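PDB 6OTU: glucose-6-phosphate isomerase from Chlamydia trachomatis D/UW-3/CX, which catalyses the reversible isomerisation of glucose-6-phosphate to fructose-6-phosphate. Local coordinates for residues A139-I144 / R255-F260; F182-I187 / A193-E198; A302-P307 / N312-S317; S391-T396 / S434-Q439. All blocks are in the same frame, centred on the assembly; numbering follows the deposited sequence.

Overall arrangement
The four contacts sample both sheet-bearing parts of a phosphoglucose isomerase chain. Contacts 1 and 2 both reach the five-stranded parallel sheet, at its two outermost strands, 258-262 and 180-184; their centres are 22 Å apart. Contact 3 joins the end of helix 287-303 to the start of helix 313-327, and contact 4 packs two helices beside strand 401-406 of the six-stranded mixed sheet. Contacts 1 and 4 are the most distant pair, with centres 51 Å apart. Contacts 2 and 4 both touch the second subunit. None holds the substrate: the side chains of F260, F183 and H393 are about 13, 12 and 12 Å from a bound glucose-6-phosphate, and H393 is about 10 Å from the side chain of active-site H386.

Contact 1 of 4, residues A139-I144 / R255-F260; sequences AEFLYI and RYLEVF
Helix 122-148 lies beside strand 258-262, outermost in its sheet within this chain, with F141 and E258 as the nearest backbone pair, their CA atoms 8.4 Å apart, a gap that side chains alone bridge. F141 carries the contact. Its CG stands anti to the backbone N (chi1 170°), which sends the ring out from the helix toward the strand. F260 meets it edge-to-face: the rim of the F260 ring points at one face of F141, with the planes at 81° and the centroids 5.5 Å apart. The leading atom is F260 CZ, 3.8 Å from F141 CG, close to the root of the ring. Farther out, L257 CD2 lies at the ring edge, 4.0 Å from F141 CE1. The aliphatic part of E258 also packs here, its CB 4.0 Å from F141 CE1. A bend at chi2 turns the carboxylate back, and OE1 accepts the N-H of V259 on its anti lone pair (2.9 Å). Phenylalanine suits position 141 because a broad, flat group can serve three residues at once. R137 and K253 form salt bridges to E258, while F260 continues inward onto M275 and V279 of helix 275-285, and both phenylalanines touch V241 of the adjoining strand 240-245.

Contact 2 of 4, residues F182-I187 / A193-E198; sequences FFVSNI and AEVLRE
With CG1 anti to the backbone N (chi1 170°) and CG2 anti to the carbonyl carbon, V195 turns CG1 to F182 and CG2 chiefly to V184. The setting is a beta-alpha unit of the parallel sheet: strand 180-184 leads through a short connection into helix 189-196, which folds back against the strand, bringing the CA atoms of F182 and V195 to 6.8 Å. CG1 of V195 packs on F182 CB at 3.8 Å and reaches the base of the ring, while the phenyl group extends past the valine toward E198, where F182 CZ meets E198 CB, 4.1 Å away, and the carboxylate of E198 leads away from the ring. Valine suits position 195 because both of its methyls, held close to the backbone, find partners on the strand; V184 needs only CG2. V195 also touches V153 of the neighbouring strand 151-155. The polar residues after the strand look to the dimer partner: N186 bonds to G381 and T382, and S185 to N383, all of the second subunit. At the centre of the apolar seam, V184 CG2 lies 3.6 Å from V195 CG2.

Contact 3 of 4, residues A302-P307 / N312-S317; sequences AHALTP and NLPLLS
H303 and N312 supply the polar links between the end of helix 287-303 and the first turn of helix 313-327. The backbone N-H of L313 points almost straight at H303 NE2, 2.9 Å away with an angle of 174° at the hydrogen and near the ring plane; the imidazole thus takes up an N-H from the first turn, where no preceding carbonyl of the helix is available. N312 works with both ends of its amide. ND2 gives a straight bond to T306 O (2.8 Å), in the carbonyl plane and on a lone pair, and a more bent one to A304 O (3.0 Å), which it approaches from above the carbonyl plane, off the lone pairs. With CG anti to the backbone N (chi1 -177°), the amide reaches across to the turn while OD1 still accepts from L315 N at 3.0 Å, the capping bond. Asparagine fits because it donates and accepts from one short, flat group.

Within the preceding segment, H303 to T306 forms a type I beta turn. H303 O receives both the N-H of T306 and its hydroxyl, OG1 lying 2.7 Å from that oxygen, so threonine ties its own side chain into the turn.

Apolar contacts fill in beside the bonds. P314 CG packs on A304 CB at 3.8 Å, and its CD lies at the edge of the H303 ring. Proline is well placed in a first helical turn, having no N-H to satisfy. Helix 466-487 packs on L313 and P314 through F475 and H478. The whole is a capped connection between two helices: a type I turn follows helix 287-303, and N312, as N-cap of helix 313-327, is bonded back to it.

Contact 4 of 4, residues S391-T396 / S434-Q439; sequences SLHQGT and SLALAQ
Two helices, 389-394 and 422-439, pack together here beside the mixed sheet, with H393 and L437 the closest backbone pair (CA atoms 6.3 Å apart). The central contact is a CH-pi interaction: L437 CD2 sits over one face of the H393 ring, 3.8 Å from its centroid and 25° off the ring normal, displaced toward the ND1-CE1 side. The two side chains cross at about a right angle. The same methyl also touches L392 CB (3.8 Å), so one methyl fills the corner between the ring face and the L392 side chain. For H393, chi1 of -78° sets CG anti to the carbonyl carbon and swings the ring toward the other helix, where CE1 also approaches A436 CB at 4.0 Å; the small alanine leaves the imidazole room to come this close.

Histidine suits the site because its two ring nitrogens can take polar partners at the edge while a face receives a methyl group. ND1 is 2.8 Å from a water in the ring plane, which donates to A436 O at 2.9 Å, and NE2 is hydrogen-bonded to Q433. Together these two bonds should restrain rotation of the buried ring. L392 and L437 continue onto V401 and F403 of strand 401-406, an arrangement typical of the helical layer on a sheet in an alpha/beta domain.

Contact 1 of 4, residues A139-I144 / R255-F260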
loop_
_atom_site.group_PDB
_atom_site.type_symbol
_atom_site.label_atom_id
_atom_site.label_comp_id
_atom_site.label_asym_id
_atom_site.label_seq_id
_atom_site.Cartn_x
_atom_site.Cartn_y
_atom_site.Cartn_z
ATOM N N ALA A 139 25.235 1.402 -22.525
ATOM C CA ALA A 139 26.559 1.036 -22.032
ATOM C C ALA A 139 27.581 2.132 -22.319
ATOM O O ALA A 139 28.366 2.500 -21.439
ATOM C CB ALA A 139 27.006 -0.288 -22.649
ATOM N N GLU A 140 27.566 2.681 -23.539
ATOM C CA GLU A 140 28.456 3.787 -23.878
ATOM C C GLU A 140 28.181 4.999 -23.003
ATOM O O GLU A 140 29.111 5.686 -22.561
ATOM C CB GLU A 140 28.276 4.179 -25.341
ATOM C CG GLU A 140 29.185 3.510 -26.330
ATOM C CD GLU A 140 28.876 3.950 -27.753
ATOM O OE1 GLU A 140 27.932 4.756 -27.937
ATOM O OE2 GLU A 140 29.580 3.499 -28.685
ATOM N N PHE A 141 26.901 5.283 -22.759
ATOM C CA PHE A 141 26.527 6.470 -22.004
ATOM C C PHE A 141 26.923 6.335 -20.534
ATOM O O PHE A 141 27.358 7.311 -19.906
ATOM C CB PHE A 141 25.022 6.717 -22.148
ATOM C CG PHE A 141 24.491 7.774 -21.216
ATOM C CD1 PHE A 141 24.582 9.119 -21.544
ATOM C CD2 PHE A 141 23.948 7.427 -19.993
ATOM C CE1 PHE A 141 24.111 10.095 -20.677
ATOM C CE2 PHE A 141 23.477 8.406 -19.109
ATOM C CZ PHE A 141 23.560 9.728 -19.450
ATOM N N LEU A 142 26.782 5.129 -19.972
ATOM C CA LEU A 142 26.997 4.931 -18.538
ATOM C C LEU A 142 28.474 4.993 -18.164
ATOM O O LEU A 142 28.802 5.413 -17.052
ATOM C CB LEU A 142 26.407 3.596 -18.093
ATOM C CG LEU A 142 24.894 3.411 -18.210
ATOM C CD1 LEU A 142 24.527 1.980 -17.822
ATOM C CD2 LEU A 142 24.126 4.434 -17.349
ATOM N N TYR A 143 29.363 4.553 -19.061
ATOM C CA TYR A 143 30.801 4.679 -18.833
ATOM C C TYR A 143 31.176 6.115 -18.475
ATOM O O TYR A 143 32.011 6.349 -17.595
ATOM C CB TYR A 143 31.550 4.194 -20.086
ATOM C CG TYR A 143 33.072 4.153 -20.014
ATOM C CD1 TYR A 143 33.826 5.325 -20.014
ATOM C CD2 TYR A 143 33.758 2.938 -19.986
ATOM C CE1 TYR A 143 35.217 5.293 -19.961
ATOM C CE2 TYR A 143 35.156 2.897 -19.936
ATOM C CZ TYR A 143 35.874 4.081 -19.923
ATOM O OH TYR A 143 37.249 4.066 -19.870
ATOM N N ILE A 144 30.548 7.090 -19.133
ATOM C CA ILE A 144 30.834 8.497 -18.863
ATOM C C ILE A 144 30.021 8.999 -17.677
ATOM O O ILE A 144 30.556 9.637 -16.764
ATOM C CB ILE A 144 30.569 9.340 -20.126
ATOM C CG1 ILE A 144 31.509 8.917 -21.257
ATOM C CG2 ILE A 144 30.699 10.840 -19.827
ATOM C CD1 ILE A 144 30.904 9.056 -22.642
ATOM N N ARG A 255 17.583 19.596 -26.757
ATOM C CA ARG A 255 17.110 19.969 -25.442
ATOM C C ARG A 255 17.650 19.052 -24.346
ATOM O O ARG A 255 17.588 19.413 -23.164
ATOM C CB ARG A 255 15.568 19.982 -25.450
ATOM C CG ARG A 255 14.882 20.422 -24.159
ATOM C CD ARG A 255 13.349 20.346 -24.265
ATOM N NE ARG A 255 12.714 20.595 -22.971
ATOM C CZ ARG A 255 12.425 21.806 -22.502
ATOM N NH1 ARG A 255 12.710 22.890 -23.218
ATOM N NH2 ARG A 255 11.858 21.936 -21.308
ATOM N N TYR A 256 18.230 17.904 -24.708
ATOM C CA TYR A 256 18.719 16.928 -23.742
ATOM C C TYR A 256 20.147 16.498 -24.065
ATOM O O TYR A 256 20.534 16.378 -25.235
ATOM C CB TYR A 256 17.798 15.710 -23.701
ATOM C CG TYR A 256 16.390 16.072 -23.275
ATOM C CD1 TYR A 256 16.067 16.216 -21.927
ATOM C CD2 TYR A 256 15.390 16.287 -24.220
ATOM C CE1 TYR A 256 14.798 16.557 -21.534
ATOM C CE2 TYR A 256 14.113 16.627 -23.834
ATOM C CZ TYR A 256 13.821 16.765 -22.489
ATOM O OH TYR A 256 12.550 17.103 -22.095
ATOM N N LEU A 257 20.927 16.274 -23.006
ATOM C CA LEU A 257 22.273 15.731 -23.159
ATOM C C LEU A 257 22.252 14.416 -23.931
ATOM O O LEU A 257 23.137 14.148 -24.749
ATOM C CB LEU A 257 22.913 15.541 -21.778
ATOM C CG LEU A 257 24.113 14.590 -21.701
ATOM C CD1 LEU A 257 25.399 15.238 -22.217
ATOM C CD2 LEU A 257 24.296 14.062 -20.280
ATOM N N GLU A 258 21.244 13.586 -23.681
ATOM C CA GLU A 258 21.053 12.350 -24.423
ATOM C C GLU A 258 19.567 12.035 -24.408
ATOM O O GLU A 258 18.817 12.527 -23.555
ATOM C CB GLU A 258 21.876 11.190 -23.834
ATOM C CG GLU A 258 21.876 9.876 -24.641
ATOM C CD GLU A 258 22.288 10.047 -26.097
ATOM O OE1 GLU A 258 21.457 10.497 -26.908
ATOM O OE2 GLU A 258 23.442 9.720 -26.442
ATOM N N VAL A 259 19.146 11.224 -25.375
ATOM C CA VAL A 259 17.749 10.837 -25.516
ATOM C C VAL A 259 17.707 9.341 -25.794
ATOM O O VAL A 259 18.333 8.871 -26.751
ATOM C CB VAL A 259 17.038 11.609 -26.643
ATOM C CG1 VAL A 259 15.638 11.021 -26.890
ATOM C CG2 VAL A 259 16.985 13.120 -26.329
ATOM N N PHE A 260 16.975 8.594 -24.963
ATOM C CA PHE A 260 16.747 7.165 -25.160
ATOM C C PHE A 260 15.286 6.931 -25.535
ATOM O O PHE A 260 14.407 7.736 -25.229
ATOM C CB PHE A 260 17.129 6.356 -23.903
ATOM C CG PHE A 260 18.595 6.442 -23.545
ATOM C CD1 PHE A 260 19.513 5.556 -24.097
ATOM C CD2 PHE A 260 19.058 7.428 -22.666
ATOM C CE1 PHE A 260 20.874 5.638 -23.766
ATOM C CE2 PHE A 260 20.408 7.527 -22.333
ATOM C CZ PHE A 260 21.322 6.630 -22.889
#

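Contact 2 of 4, residues F182-I187 / A193-E198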
loop_
_atom_site.group_PDB
_atom_site.type_symbol
_atom_site.label_atom_id
_atom_site.label_comp_id
_atom_site.label_asym_id
_atom_site.label_seq_id
_atom_site.Cartn_x
_atom_site.Cartn_y
_atom_site.Cartn_z
ATOM N N PHE A 182 16.726 9.291 -6.660
ATOM C CA PHE A 182 15.465 9.882 -6.234
ATOM C C PHE A 182 14.441 9.769 -7.352
ATOM O O PHE A 182 14.783 9.683 -8.539
ATOM C CB PHE A 182 15.638 11.362 -5.841
ATOM C CG PHE A 182 16.627 11.580 -4.734
ATOM C CD1 PHE A 182 17.976 11.745 -5.014
ATOM C CD2 PHE A 182 16.210 11.592 -3.408
ATOM C CE1 PHE A 182 18.889 11.921 -3.990
ATOM C CE2 PHE A 182 17.116 11.775 -2.375
ATOM C CZ PHE A 182 18.459 11.942 -2.665
ATOM N N PHE A 183 13.169 9.780 -6.958
ATOM C CA PHE A 183 12.056 9.772 -7.900
ATOM C C PHE A 183 11.153 10.948 -7.591
ATOM O O PHE A 183 10.673 11.084 -6.464
ATOM C CB PHE A 183 11.263 8.464 -7.838
ATOM C CG PHE A 183 12.089 7.260 -8.136
ATOM C CD1 PHE A 183 12.836 6.657 -7.138
ATOM C CD2 PHE A 183 12.141 6.739 -9.424
ATOM C CE1 PHE A 183 13.615 5.544 -7.421
ATOM C CE2 PHE A 183 12.912 5.618 -9.706
ATOM C CZ PHE A 183 13.650 5.022 -8.699
ATOM N N VAL A 184 10.929 11.792 -8.594
ATOM C CA VAL A 184 10.000 12.912 -8.510
ATOM C C VAL A 184 8.856 12.606 -9.471
ATOM O O VAL A 184 9.064 12.492 -10.687
ATOM C CB VAL A 184 10.695 14.244 -8.843
ATOM C CG1 VAL A 184 9.698 15.405 -8.904
ATOM C CG2 VAL A 184 11.780 14.531 -7.835
ATOM N N SER A 185 7.651 12.462 -8.930
ATOM C CA SER A 185 6.537 11.956 -9.722
ATOM C C SER A 185 5.297 12.839 -9.604
ATOM O O SER A 185 4.757 13.295 -10.617
ATOM C CB SER A 185 6.220 10.517 -9.301
ATOM O OG SER A 185 6.035 10.427 -7.886
ATOM N N ASN A 186 4.849 13.093 -8.375
ATOM C CA ASN A 186 3.604 13.818 -8.136
ATOM C C ASN A 186 3.680 15.246 -8.675
ATOM O O ASN A 186 4.726 15.902 -8.635
ATOM C CB ASN A 186 3.312 13.851 -6.625
ATOM C CG ASN A 186 1.822 14.014 -6.293
ATOM O OD1 ASN A 186 1.045 14.582 -7.063
ATOM N ND2 ASN A 186 1.430 13.516 -5.120
ATOM N N ILE A 187 2.548 15.748 -9.168
ATOM C CA ILE A 187 2.522 17.171 -9.463
ATOM C C ILE A 187 2.546 18.003 -8.181
ATOM O O ILE A 187 2.910 19.183 -8.228
ATOM C CB ILE A 187 1.321 17.566 -10.339
ATOM C CG1 ILE A 187 1.656 18.884 -11.047
ATOM C CG2 ILE A 187 0.021 17.606 -9.526
ATOM C CD1 ILE A 187 0.522 19.537 -11.680
ATOM N N ALA A 193 10.303 19.524 -4.050
ATOM C CA ALA A 193 11.034 20.263 -3.032
ATOM C C ALA A 193 11.823 19.331 -2.112
ATOM O O ALA A 193 12.984 19.614 -1.783
ATOM C CB ALA A 193 10.063 21.135 -2.238
ATOM N N GLU A 194 11.217 18.211 -1.685
ATOM C CA GLU A 194 11.949 17.297 -0.807
ATOM C C GLU A 194 13.209 16.777 -1.487
ATOM O O GLU A 194 14.239 16.590 -0.827
ATOM C CB GLU A 194 11.059 16.128 -0.343
ATOM C CG GLU A 194 10.696 15.104 -1.442
ATOM C CD GLU A 194 9.805 13.944 -0.974
ATOM O OE1 GLU A 194 9.605 13.776 0.259
ATOM O OE2 GLU A 194 9.290 13.209 -1.856
ATOM N N VAL A 195 13.165 16.569 -2.802
ATOM C CA VAL A 195 14.338 16.053 -3.491
ATOM C C VAL A 195 15.379 17.148 -3.678
ATOM O O VAL A 195 16.568 16.940 -3.416
ATOM C CB VAL A 195 13.917 15.421 -4.822
ATOM C CG1 VAL A 195 15.149 15.087 -5.673
ATOM C CG2 VAL A 195 13.069 14.185 -4.526
ATOM N N LEU A 196 14.949 18.334 -4.114
ATOM C CA LEU A 196 15.886 19.437 -4.294
ATOM C C LEU A 196 16.582 19.792 -2.984
ATOM O O LEU A 196 17.746 20.202 -2.991
ATOM C CB LEU A 196 15.158 20.650 -4.869
ATOM C CG LEU A 196 14.729 20.583 -6.337
ATOM C CD1 LEU A 196 13.543 21.493 -6.604
ATOM C CD2 LEU A 196 15.889 20.929 -7.241
ATOM N N ARG A 197 15.897 19.609 -1.854
ATOM C CA ARG A 197 16.516 19.884 -0.566
ATOM C C ARG A 197 17.752 19.023 -0.340
ATOM O O ARG A 197 18.657 19.422 0.397
ATOM C CB ARG A 197 15.500 19.660 0.554
ATOM C CG ARG A 197 15.997 20.009 1.942
ATOM C CD ARG A 197 15.138 19.342 2.999
ATOM N NE ARG A 197 15.121 20.094 4.251
ATOM C CZ ARG A 197 15.768 19.723 5.354
ATOM N NH1 ARG A 197 16.485 18.604 5.354
ATOM N NH2 ARG A 197 15.696 20.470 6.455
ATOM N N GLU A 198 17.831 17.866 -0.988
ATOM C CA GLU A 198 18.830 16.864 -0.636
ATOM C C GLU A 198 20.031 16.788 -1.574
ATOM O O GLU A 198 21.060 16.238 -1.171
ATOM C CB GLU A 198 18.174 15.476 -0.577
ATOM C CG GLU A 198 17.032 15.374 0.437
ATOM C CD GLU A 198 17.496 15.601 1.874
ATOM O OE1 GLU A 198 18.656 15.241 2.184
ATOM O OE2 GLU A 198 16.705 16.136 2.688
#

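Contact 3 of 4, residues A302-P307 / N312-S317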
loop_
_atom_site.group_PDB
_atom_site.type_symbol
_atom_site.label_atom_id
_atom_site.label_comp_id
_atom_site.label_asym_id
_atom_site.label_seq_id
_atom_site.Cartn_x
_atom_site.Cartn_y
_atom_site.Cartn_z
ATOM N N ALA A 302 10.373 -17.042 -21.944
ATOM C CA ALA A 302 10.440 -18.332 -22.620
ATOM C C ALA A 302 9.670 -19.397 -21.846
ATOM O O ALA A 302 8.983 -20.234 -22.442
ATOM C CB ALA A 302 11.897 -18.746 -22.821
ATOM N N HIS A 303 9.744 -19.354 -20.514
ATOM C CA HIS A 303 9.109 -20.381 -19.696
ATOM C C HIS A 303 7.587 -20.298 -19.762
ATOM O O HIS A 303 6.912 -21.327 -19.627
ATOM C CB HIS A 303 9.607 -20.261 -18.255
ATOM C CG HIS A 303 8.763 -20.984 -17.246
ATOM N ND1 HIS A 303 8.888 -22.334 -16.997
ATOM C CD2 HIS A 303 7.806 -20.532 -16.402
ATOM C CE1 HIS A 303 8.027 -22.684 -16.058
ATOM N NE2 HIS A 303 7.354 -21.610 -15.685
ATOM N N ALA A 304 7.036 -19.093 -19.987
ATOM C CA ALA A 304 5.589 -18.874 -20.001
ATOM C C ALA A 304 4.884 -19.515 -21.194
ATOM O O ALA A 304 3.644 -19.493 -21.231
ATOM C CB ALA A 304 5.274 -17.378 -19.987
ATOM N N LEU A 305 5.633 -20.062 -22.164
ATOM C CA LEU A 305 5.080 -20.814 -23.285
ATOM C C LEU A 305 4.872 -22.292 -22.968
ATOM O O LEU A 305 4.444 -23.049 -23.853
ATOM C CB LEU A 305 5.990 -20.706 -24.521
ATOM C CG LEU A 305 6.083 -19.411 -25.336
ATOM C CD1 LEU A 305 4.727 -18.719 -25.477
ATOM C CD2 LEU A 305 7.107 -18.478 -24.737
ATOM N N THR A 306 5.188 -22.717 -21.750
ATOM C CA THR A 306 5.025 -24.108 -21.350
ATOM C C THR A 306 3.545 -24.470 -21.300
ATOM O O THR A 306 2.791 -23.860 -20.542
ATOM C CB THR A 306 5.683 -24.336 -19.990
ATOM O OG1 THR A 306 7.079 -24.018 -20.080
ATOM C CG2 THR A 306 5.502 -25.785 -19.519
ATOM N N PRO A 307 3.097 -25.471 -22.055
ATOM C CA PRO A 307 1.645 -25.664 -22.222
ATOM C C PRO A 307 0.933 -26.252 -21.015
ATOM O O PRO A 307 -0.244 -25.930 -20.821
ATOM C CB PRO A 307 1.550 -26.601 -23.432
ATOM C CG PRO A 307 2.928 -26.617 -24.037
ATOM C CD PRO A 307 3.890 -26.322 -22.954
ATOM N N ASN A 312 4.018 -24.448 -15.349
ATOM C CA ASN A 312 4.157 -23.091 -15.890
ATOM C C ASN A 312 3.829 -22.086 -14.778
ATOM O O ASN A 312 2.671 -21.973 -14.362
ATOM C CB ASN A 312 3.229 -22.916 -17.107
ATOM C CG ASN A 312 3.348 -21.541 -17.788
ATOM O OD1 ASN A 312 3.525 -20.517 -17.123
ATOM N ND2 ASN A 312 3.180 -21.514 -19.120
ATOM N N LEU A 313 4.841 -21.350 -14.299
ATOM C CA LEU A 313 4.639 -20.490 -13.131
ATOM C C LEU A 313 3.589 -19.407 -13.375
ATOM O O LEU A 313 2.566 -19.401 -12.671
ATOM C CB LEU A 313 5.992 -19.930 -12.674
ATOM C CG LEU A 313 6.965 -20.971 -12.096
ATOM C CD1 LEU A 313 8.368 -20.441 -12.083
ATOM C CD2 LEU A 313 6.539 -21.409 -10.684
ATOM N N PRO A 314 3.732 -18.509 -14.362
ATOM C CA PRO A 314 2.707 -17.467 -14.517
ATOM C C PRO A 314 1.337 -18.002 -14.912
ATOM O O PRO A 314 0.324 -17.425 -14.500
ATOM C CB PRO A 314 3.301 -16.546 -15.591
ATOM C CG PRO A 314 4.242 -17.381 -16.341
ATOM C CD PRO A 314 4.800 -18.370 -15.372
ATOM N N LEU A 315 1.274 -19.106 -15.654
ATOM C CA LEU A 315 -0.015 -19.670 -16.035
ATOM C C LEU A 315 -0.731 -20.288 -14.838
ATOM O O LEU A 315 -1.949 -20.147 -14.699
ATOM C CB LEU A 315 0.175 -20.715 -17.140
ATOM C CG LEU A 315 -1.148 -21.225 -17.716
ATOM C CD1 LEU A 315 -1.993 -20.033 -18.167
ATOM C CD2 LEU A 315 -0.913 -22.195 -18.865
ATOM N N LEU A 316 0.003 -20.996 -13.975
ATOM C CA LEU A 316 -0.599 -21.546 -12.764
ATOM C C LEU A 316 -1.074 -20.432 -11.843
ATOM O O LEU A 316 -2.206 -20.455 -11.348
ATOM C CB LEU A 316 0.410 -22.445 -12.041
ATOM C CG LEU A 316 0.015 -23.235 -10.792
ATOM C CD1 LEU A 316 -1.329 -23.935 -10.966
ATOM C CD2 LEU A 316 1.097 -24.268 -10.468
ATOM N N SER A 317 -0.218 -19.440 -11.604
ATOM C CA SER A 317 -0.596 -18.356 -10.714
ATOM C C SER A 317 -1.819 -17.611 -11.253
ATOM O O SER A 317 -2.741 -17.295 -10.497
ATOM C CB SER A 317 0.592 -17.424 -10.510
ATOM O OG SER A 317 0.154 -16.143 -10.111
#

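Contact 4 of 4, residues S391-T396 / S434-Q439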
loop_
_atom_site.group_PDB
_atom_site.type_symbol
_atom_site.label_atom_id
_atom_site.label_comp_id
_atom_site.label_asym_id
_atom_site.label_seq_id
_atom_site.Cartn_x
_atom_site.Cartn_y
_atom_site.Cartn_z
ATOM N N SER A 391 -6.992 -9.179 10.505
ATOM C CA SER A 391 -8.224 -9.374 9.736
ATOM C C SER A 391 -8.179 -10.632 8.863
ATOM O O SER A 391 -9.214 -11.278 8.651
ATOM C CB SER A 391 -8.508 -8.138 8.872
ATOM O OG SER A 391 -9.799 -8.231 8.314
ATOM N N LEU A 392 -7.008 -10.997 8.346
ATOM C CA LEU A 392 -6.916 -12.248 7.600
ATOM C C LEU A 392 -7.247 -13.440 8.494
ATOM O O LEU A 392 -7.968 -14.350 8.076
ATOM C CB LEU A 392 -5.522 -12.389 6.980
ATOM C CG LEU A 392 -5.273 -11.746 5.596
ATOM C CD1 LEU A 392 -5.568 -10.285 5.548
ATOM C CD2 LEU A 392 -3.843 -11.964 5.140
ATOM N N HIS A 393 -6.773 -13.422 9.754
ATOM C CA HIS A 393 -6.975 -14.541 10.675
ATOM C C HIS A 393 -8.374 -14.561 11.295
ATOM O O HIS A 393 -8.883 -15.644 11.604
ATOM C CB HIS A 393 -5.924 -14.517 11.806
ATOM C CG HIS A 393 -4.573 -15.023 11.395
ATOM N ND1 HIS A 393 -4.357 -16.318 10.970
ATOM C CD2 HIS A 393 -3.370 -14.404 11.334
ATOM C CE1 HIS A 393 -3.084 -16.470 10.651
ATOM N NE2 HIS A 393 -2.464 -15.321 10.855
ATOM N N GLN A 394 -9.013 -13.393 11.490
ATOM C CA GLN A 394 -10.215 -13.328 12.320
ATOM C C GLN A 394 -11.269 -12.343 11.838
ATOM O O GLN A 394 -12.311 -12.224 12.489
ATOM C CB GLN A 394 -9.857 -12.983 13.781
ATOM C CG GLN A 394 -9.251 -14.130 14.579
ATOM C CD GLN A 394 -9.244 -13.836 16.067
ATOM O OE1 GLN A 394 -8.994 -12.704 16.476
ATOM N NE2 GLN A 394 -9.532 -14.849 16.884
ATOM N N GLY A 395 -11.041 -11.631 10.740
ATOM C CA GLY A 395 -12.069 -10.793 10.162
ATOM C C GLY A 395 -13.114 -11.609 9.430
ATOM O O GLY A 395 -13.057 -12.833 9.347
ATOM N N THR A 396 -14.076 -10.900 8.859
ATOM C CA THR A 396 -15.250 -11.523 8.266
ATOM C C THR A 396 -15.077 -11.884 6.785
ATOM O O THR A 396 -15.945 -12.555 6.226
ATOM C CB THR A 396 -16.474 -10.596 8.450
ATOM O OG1 THR A 396 -16.203 -9.310 7.883
ATOM C CG2 THR A 396 -16.788 -10.395 9.929
ATOM N N SER A 434 1.199 -19.044 6.496
ATOM C CA SER A 434 0.461 -19.719 5.431
ATOM C C SER A 434 -0.250 -20.973 5.960
ATOM O O SER A 434 -1.463 -21.138 5.783
ATOM C CB SER A 434 1.430 -20.053 4.291
ATOM O OG SER A 434 0.903 -21.000 3.394
ATOM N N LEU A 435 0.487 -21.854 6.644
ATOM C CA LEU A 435 -0.138 -23.015 7.282
ATOM C C LEU A 435 -1.243 -22.607 8.250
ATOM O O LEU A 435 -2.329 -23.200 8.251
ATOM C CB LEU A 435 0.920 -23.840 8.004
ATOM C CG LEU A 435 1.802 -24.634 7.043
ATOM C CD1 LEU A 435 2.863 -25.373 7.810
ATOM C CD2 LEU A 435 0.974 -25.615 6.242
ATOM N N ALA A 436 -0.988 -21.594 9.082
ATOM C CA ALA A 436 -1.989 -21.161 10.050
ATOM C C ALA A 436 -3.231 -20.623 9.351
ATOM O O ALA A 436 -4.358 -20.947 9.744
ATOM C CB ALA A 436 -1.386 -20.115 10.986
ATOM N N LEU A 437 -3.042 -19.823 8.290
ATOM C CA LEU A 437 -4.182 -19.280 7.553
ATOM C C LEU A 437 -5.005 -20.395 6.920
ATOM O O LEU A 437 -6.238 -20.326 6.894
ATOM C CB LEU A 437 -3.708 -18.284 6.482
ATOM C CG LEU A 437 -3.322 -16.869 6.945
ATOM C CD1 LEU A 437 -2.520 -16.104 5.880
ATOM C CD2 LEU A 437 -4.551 -16.065 7.382
ATOM N N ALA A 438 -4.341 -21.436 6.416
ATOM C CA ALA A 438 -5.050 -22.533 5.760
ATOM C C ALA A 438 -5.721 -23.485 6.756
ATOM O O ALA A 438 -6.838 -23.957 6.512
ATOM C CB ALA A 438 -4.086 -23.304 4.861
ATOM N N GLN A 439 -5.053 -23.808 7.863
ATOM C CA GLN A 439 -5.566 -24.828 8.771
ATOM C C GLN A 439 -6.421 -24.262 9.888
ATOM O O GLN A 439 -7.309 -24.960 10.380
ATOM C CB GLN A 439 -4.429 -25.611 9.428
ATOM C CG GLN A 439 -3.704 -26.563 8.527
ATOM C CD GLN A 439 -2.579 -27.257 9.254
ATOM O OE1 GLN A 439 -1.766 -26.611 9.914
ATOM N NE2 GLN A 439 -2.536 -28.583 9.159
HETATM O O HOH W 1 -5.906 -18.637 10.671
#